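Local coordinates for LEOA (Escherichia coli, PDB 4AUR), which is a bacterial dynamin of enterotoxigenic strains, a GTPase that probably binds and hydrolyses GTP in a P-loop domain carrying a long helical stalk, at residues K11-L25 with D38-D52. Sequence-based numbering, arbitrary orientation.
Sequences KQAAINSLLQLRGML and DLQKVTSAINAIESD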
loop_
_atom_site.group_PDB
_atom_site.type_symbol
_atom_site.label_atom_id
_atom_site.label_comp_id
_atom_site.label_asym_id
_atom_site.label_seq_id
_atom_site.Cartn_x
_atom_site.Cartn_y
_atom_site.Cartn_z
ATOM N N LYS A 11 4.902 32.879 -8.283
ATOM C CA LYS A 11 5.618 32.440 -9.476
ATOM C C LYS A 11 6.665 31.410 -9.135
ATOM O O LYS A 11 6.717 30.353 -9.748
ATOM C CB LYS A 11 6.304 33.584 -10.197
ATOM C CG LYS A 11 6.530 33.307 -11.664
ATOM C CD LYS A 11 6.813 34.575 -12.442
ATOM C CE LYS A 11 8.273 34.700 -12.813
ATOM N NZ LYS A 11 8.627 36.136 -12.901
ATOM N N GLN A 12 7.493 31.691 -8.151
ATOM C CA GLN A 12 8.536 30.739 -7.805
ATOM C C GLN A 12 7.934 29.435 -7.291
ATOM O O GLN A 12 8.388 28.357 -7.660
ATOM C CB GLN A 12 9.508 31.316 -6.769
ATOM C CG GLN A 12 10.929 30.756 -6.844
ATOM C CD GLN A 12 11.608 30.926 -8.220
ATOM O OE1 GLN A 12 12.566 30.192 -8.557
ATOM N NE2 GLN A 12 11.116 31.896 -9.020
ATOM N N ALA A 13 6.908 29.505 -6.457
ATOM C CA ALA A 13 6.345 28.265 -5.951
ATOM C C ALA A 13 5.904 27.370 -7.090
ATOM O O ALA A 13 6.105 26.177 -7.042
ATOM C CB ALA A 13 5.192 28.522 -5.007
ATOM N N ALA A 14 5.310 27.950 -8.116
ATOM C CA ALA A 14 4.798 27.185 -9.257
ATOM C C ALA A 14 5.921 26.567 -10.058
ATOM O O ALA A 14 5.806 25.453 -10.547
ATOM C CB ALA A 14 3.953 28.064 -10.164
ATOM N N ILE A 15 6.998 27.317 -10.200
ATOM C CA ILE A 15 8.188 26.803 -10.804
ATOM C C ILE A 15 8.733 25.644 -9.968
ATOM O O ILE A 15 9.043 24.594 -10.520
ATOM C CB ILE A 15 9.212 27.908 -10.980
ATOM C CG1 ILE A 15 8.814 28.775 -12.152
ATOM C CG2 ILE A 15 10.589 27.327 -11.247
ATOM C CD1 ILE A 15 9.526 30.108 -12.157
ATOM N N ASN A 16 8.817 25.787 -8.653
ATOM C CA ASN A 16 9.252 24.659 -7.851
ATOM C C ASN A 16 8.379 23.440 -8.068
ATOM O O ASN A 16 8.886 22.363 -8.391
ATOM C CB ASN A 16 9.254 24.979 -6.374
ATOM C CG ASN A 16 10.483 25.766 -5.946
ATOM O OD1 ASN A 16 11.559 25.709 -6.574
ATOM N ND2 ASN A 16 10.325 26.514 -4.855
ATOM N N SER A 17 7.068 23.616 -7.921
ATOM C CA SER A 17 6.141 22.526 -8.072
ATOM C C SER A 17 6.366 21.795 -9.404
ATOM O O SER A 17 6.165 20.582 -9.498
ATOM C CB SER A 17 4.723 23.038 -7.992
ATOM O OG SER A 17 4.329 23.604 -9.242
ATOM N N LEU A 18 6.821 22.513 -10.426
ATOM C CA LEU A 18 7.125 21.886 -11.706
ATOM C C LEU A 18 8.470 21.177 -11.711
ATOM O O LEU A 18 8.644 20.183 -12.393
ATOM C CB LEU A 18 7.089 22.925 -12.815
ATOM C CG LEU A 18 5.712 23.364 -13.258
ATOM C CD1 LEU A 18 5.840 24.536 -14.197
ATOM C CD2 LEU A 18 5.009 22.192 -13.924
ATOM N N LEU A 19 9.436 21.694 -10.962
ATOM C CA LEU A 19 10.678 20.951 -10.792
ATOM C C LEU A 19 10.424 19.632 -10.037
ATOM O O LEU A 19 11.020 18.621 -10.354
ATOM C CB LEU A 19 11.757 21.796 -10.108
ATOM C CG LEU A 19 12.337 22.968 -10.912
ATOM C CD1 LEU A 19 13.135 23.907 -10.017
ATOM C CD2 LEU A 19 13.226 22.525 -12.044
ATOM N N GLN A 20 9.537 19.639 -9.053
ATOM C CA GLN A 20 9.201 18.410 -8.336
ATOM C C GLN A 20 8.483 17.458 -9.260
ATOM O O GLN A 20 8.646 16.256 -9.178
ATOM C CB GLN A 20 8.294 18.707 -7.160
ATOM C CG GLN A 20 8.957 19.518 -6.051
ATOM C CD GLN A 20 7.944 20.342 -5.284
ATOM O OE1 GLN A 20 6.736 20.088 -5.348
ATOM N NE2 GLN A 20 8.424 21.334 -4.558
ATOM N N LEU A 21 7.670 18.015 -10.147
ATOM C CA LEU A 21 7.031 17.225 -11.180
ATOM C C LEU A 21 8.069 16.528 -12.017
ATOM O O LEU A 21 7.993 15.338 -12.231
ATOM C CB LEU A 21 6.144 18.102 -12.051
ATOM C CG LEU A 21 5.196 17.349 -12.979
ATOM C CD1 LEU A 21 4.396 16.357 -12.157
ATOM C CD2 LEU A 21 4.287 18.301 -13.723
ATOM N N ARG A 22 9.064 17.268 -12.474
ATOM C CA ARG A 22 10.193 16.693 -13.221
ATOM C C ARG A 22 10.862 15.562 -12.476
ATOM O O ARG A 22 11.225 14.575 -13.065
ATOM C CB ARG A 22 11.218 17.772 -13.549
ATOM C CG ARG A 22 11.722 17.675 -14.979
ATOM C CD ARG A 22 12.396 18.955 -15.433
ATOM N NE ARG A 22 13.553 19.277 -14.607
ATOM C CZ ARG A 22 14.380 20.279 -14.832
ATOM N NH1 ARG A 22 14.212 21.087 -15.871
ATOM N NH2 ARG A 22 15.387 20.476 -14.011
ATOM N N GLY A 23 11.018 15.719 -11.171
ATOM C CA GLY A 23 11.623 14.699 -10.331
ATOM C C GLY A 23 10.742 13.479 -10.260
ATOM O O GLY A 23 11.228 12.363 -10.194
HETATM N N MSE A 24 9.437 13.687 -10.280
HETATM C CA MSE A 24 8.504 12.592 -10.148
HETATM C C MSE A 24 8.556 11.836 -11.429
HETATM O O MSE A 24 8.455 10.611 -11.408
HETATM C CB MSE A 24 7.102 13.100 -9.834
HETATM C CG MSE A 24 6.997 13.526 -8.388
HETATM SE SE MSE A 24 5.098 13.923 -8.007
HETATM C CE MSE A 24 5.139 15.845 -7.623
ATOM N N LEU A 25 8.747 12.539 -12.556
ATOM C CA LEU A 25 8.840 11.880 -13.875
ATOM C C LEU A 25 10.061 11.012 -14.041
ATOM O O LEU A 25 9.991 9.941 -14.624
ATOM C CB LEU A 25 8.862 12.907 -14.976
ATOM C CG LEU A 25 7.490 13.515 -15.245
ATOM C CD1 LEU A 25 7.605 14.885 -15.898
ATOM C CD2 LEU A 25 6.649 12.581 -16.100
ATOM N N ASP A 38 7.803 14.208 -21.607
ATOM C CA ASP A 38 7.212 15.008 -20.537
ATOM C C ASP A 38 8.299 15.795 -19.792
ATOM O O ASP A 38 8.059 16.901 -19.346
ATOM C CB ASP A 38 6.415 14.122 -19.563
ATOM C CG ASP A 38 5.080 13.565 -20.160
ATOM O OD1 ASP A 38 4.433 14.252 -20.977
ATOM O OD2 ASP A 38 4.659 12.440 -19.775
ATOM N N LEU A 39 9.502 15.255 -19.691
ATOM C CA LEU A 39 10.607 15.991 -19.058
ATOM C C LEU A 39 10.959 17.274 -19.795
ATOM O O LEU A 39 11.078 18.343 -19.196
ATOM C CB LEU A 39 11.863 15.118 -18.945
ATOM C CG LEU A 39 11.820 13.947 -17.957
ATOM C CD1 LEU A 39 13.107 13.141 -17.958
ATOM C CD2 LEU A 39 11.528 14.443 -16.556
ATOM N N GLN A 40 11.118 17.188 -21.102
ATOM C CA GLN A 40 11.437 18.383 -21.859
ATOM C C GLN A 40 10.230 19.321 -21.959
ATOM O O GLN A 40 10.390 20.538 -22.006
ATOM C CB GLN A 40 11.998 18.018 -23.225
ATOM C CG GLN A 40 12.987 19.051 -23.733
ATOM C CD GLN A 40 14.388 18.891 -23.140
ATOM O OE1 GLN A 40 14.927 17.765 -23.063
ATOM N NE2 GLN A 40 15.004 20.027 -22.741
ATOM N N LYS A 41 9.017 18.771 -21.975
ATOM C CA LYS A 41 7.814 19.611 -22.008
ATOM C C LYS A 41 7.775 20.444 -20.748
ATOM O O LYS A 41 7.573 21.650 -20.809
ATOM C CB LYS A 41 6.549 18.788 -22.099
ATOM C CG LYS A 41 6.406 17.965 -23.368
ATOM C CD LYS A 41 5.696 18.719 -24.469
ATOM C CE LYS A 41 5.626 17.895 -25.744
ATOM N NZ LYS A 41 6.841 18.084 -26.591
ATOM N N VAL A 42 8.011 19.799 -19.607
ATOM C CA VAL A 42 7.996 20.499 -18.309
ATOM C C VAL A 42 9.042 21.612 -18.197
ATOM O O VAL A 42 8.728 22.713 -17.758
ATOM C CB VAL A 42 8.130 19.501 -17.146
ATOM C CG1 VAL A 42 8.501 20.197 -15.843
ATOM C CG2 VAL A 42 6.833 18.727 -16.986
ATOM N N THR A 43 10.284 21.324 -18.572
ATOM C CA THR A 43 11.319 22.365 -18.659
ATOM C C THR A 43 10.875 23.590 -19.485
ATOM O O THR A 43 10.977 24.716 -19.015
ATOM C CB THR A 43 12.604 21.808 -19.284
ATOM O OG1 THR A 43 13.072 20.711 -18.508
ATOM C CG2 THR A 43 13.691 22.861 -19.335
ATOM N N SER A 44 10.363 23.364 -20.695
ATOM C CA SER A 44 9.789 24.443 -21.517
ATOM C C SER A 44 8.753 25.284 -20.769
ATOM O O SER A 44 8.783 26.519 -20.822
ATOM C CB SER A 44 9.142 23.890 -22.796
ATOM O OG SER A 44 10.091 23.304 -23.685
ATOM N N ALA A 45 7.828 24.637 -20.077
ATOM C CA ALA A 45 6.800 25.382 -19.359
ATOM C C ALA A 45 7.410 26.207 -18.241
ATOM O O ALA A 45 6.905 27.276 -17.919
ATOM C CB ALA A 45 5.722 24.457 -18.820
ATOM N N ILE A 46 8.497 25.727 -17.649
ATOM C CA ILE A 46 9.183 26.530 -16.636
ATOM C C ILE A 46 9.751 27.808 -17.237
ATOM O O ILE A 46 9.653 28.879 -16.640
ATOM C CB ILE A 46 10.298 25.754 -15.950
ATOM C CG1 ILE A 46 9.673 24.796 -14.923
ATOM C CG2 ILE A 46 11.234 26.706 -15.247
ATOM C CD1 ILE A 46 10.573 23.652 -14.528
ATOM N N ASN A 47 10.305 27.687 -18.440
ATOM C CA ASN A 47 10.904 28.808 -19.115
ATOM C C ASN A 47 9.862 29.795 -19.526
ATOM O O ASN A 47 10.020 30.988 -19.291
ATOM C CB ASN A 47 11.737 28.337 -20.301
ATOM C CG ASN A 47 12.935 27.525 -19.853
ATOM O OD1 ASN A 47 13.295 26.494 -20.439
ATOM N ND2 ASN A 47 13.538 27.972 -18.771
ATOM N N ALA A 48 8.786 29.315 -20.123
ATOM C CA ALA A 48 7.692 30.204 -20.486
ATOM C C ALA A 48 7.204 30.960 -19.283
ATOM O O ALA A 48 6.890 32.130 -19.389
ATOM C CB ALA A 48 6.549 29.424 -21.097
ATOM N N ILE A 49 7.154 30.298 -18.134
ATOM C CA ILE A 49 6.558 30.895 -16.938
ATOM C C ILE A 49 7.396 32.010 -16.354
ATOM O O ILE A 49 6.850 32.963 -15.828
ATOM C CB ILE A 49 6.300 29.838 -15.858
ATOM C CG1 ILE A 49 4.944 29.185 -16.105
ATOM C CG2 ILE A 49 6.287 30.458 -14.468
ATOM C CD1 ILE A 49 4.647 28.006 -15.195
ATOM N N GLU A 50 8.715 31.840 -16.395
ATOM C CA GLU A 50 9.680 32.849 -15.954
ATOM C C GLU A 50 9.387 34.247 -16.509
ATOM O O GLU A 50 9.501 35.239 -15.793
ATOM C CB GLU A 50 11.105 32.444 -16.371
ATOM C CG GLU A 50 11.790 31.430 -15.463
ATOM C CD GLU A 50 12.131 32.002 -14.099
ATOM O OE1 GLU A 50 11.829 33.200 -13.844
ATOM O OE2 GLU A 50 12.712 31.245 -13.272
ATOM N N SER A 51 9.010 34.321 -17.779
ATOM C CA SER A 51 8.671 35.602 -18.407
ATOM C C SER A 51 7.528 36.328 -17.705
ATOM O O SER A 51 7.628 37.523 -17.407
ATOM C CB SER A 51 8.244 35.401 -19.861
ATOM O OG SER A 51 7.496 36.531 -20.273
ATOM N N ASP A 52 6.447 35.587 -17.467
ATOM C CA ASP A 52 5.170 36.143 -17.055
ATOM C C ASP A 52 5.257 37.158 -15.906
ATOM O O ASP A 52 6.126 37.067 -15.026
ATOM C CB ASP A 52 4.198 35.011 -16.716
ATOM C CG ASP A 52 3.631 34.315 -17.972
ATOM O OD1 ASP A 52 4.386 34.026 -18.935
ATOM O OD2 ASP A 52 2.409 34.061 -18.003
#
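Val42 is a knob that drops into the hollow framed by Leu18, Leu21, Arg22 and Leu25, joining helices 11-25 and 38-51 into an antiparallel hairpin, their axes 9.7 Å apart at closest approach and 172° between N-to-C directions. With CG1 anti to its backbone N (chi1 164°), Val42 splits its branches: CG1 lies 3.5 Å from the carbonyl O of Leu18, while CG2 faces the Leu21 and Leu25 methyls.

One turn on, Ile46 lays its CG1 arm alongside Leu18, the two side chains running past each other in opposite directions, and its CD1 fills the notch between Leu18 CB and Leu19 CD2. Leu18 and Ile49 then meet tip to tip, CD1 to CD1 at 3.8 Å, and Ile49 CG2 rests against Ile15 CG1. At the other end Leu39 CD2 wedges between Leu25 CB and Arg22 CG, 3.5 and 3.6 Å away. The hairpin packs against helices 250-273 and 275-343, through Leu269 and Thr273 on Ile49 and Met275 on Val42.

Polar groups border the apolar seam. At one end Lys11 NZ makes weak bonds to the carbonyl oxygens of Glu50 and Asp52; the Asp52 carboxylate pairs instead with Lys272. Along the flank Arg22, bent at chi3, has Leu19 CD2 over one guanidinium face, offset toward the rim, and its NH1 donates to Thr43 OG1 at 2.9 Å in a bent bond (140°), the oxygen tilted out of the guanidinium plane and itself bonded to Leu39 O.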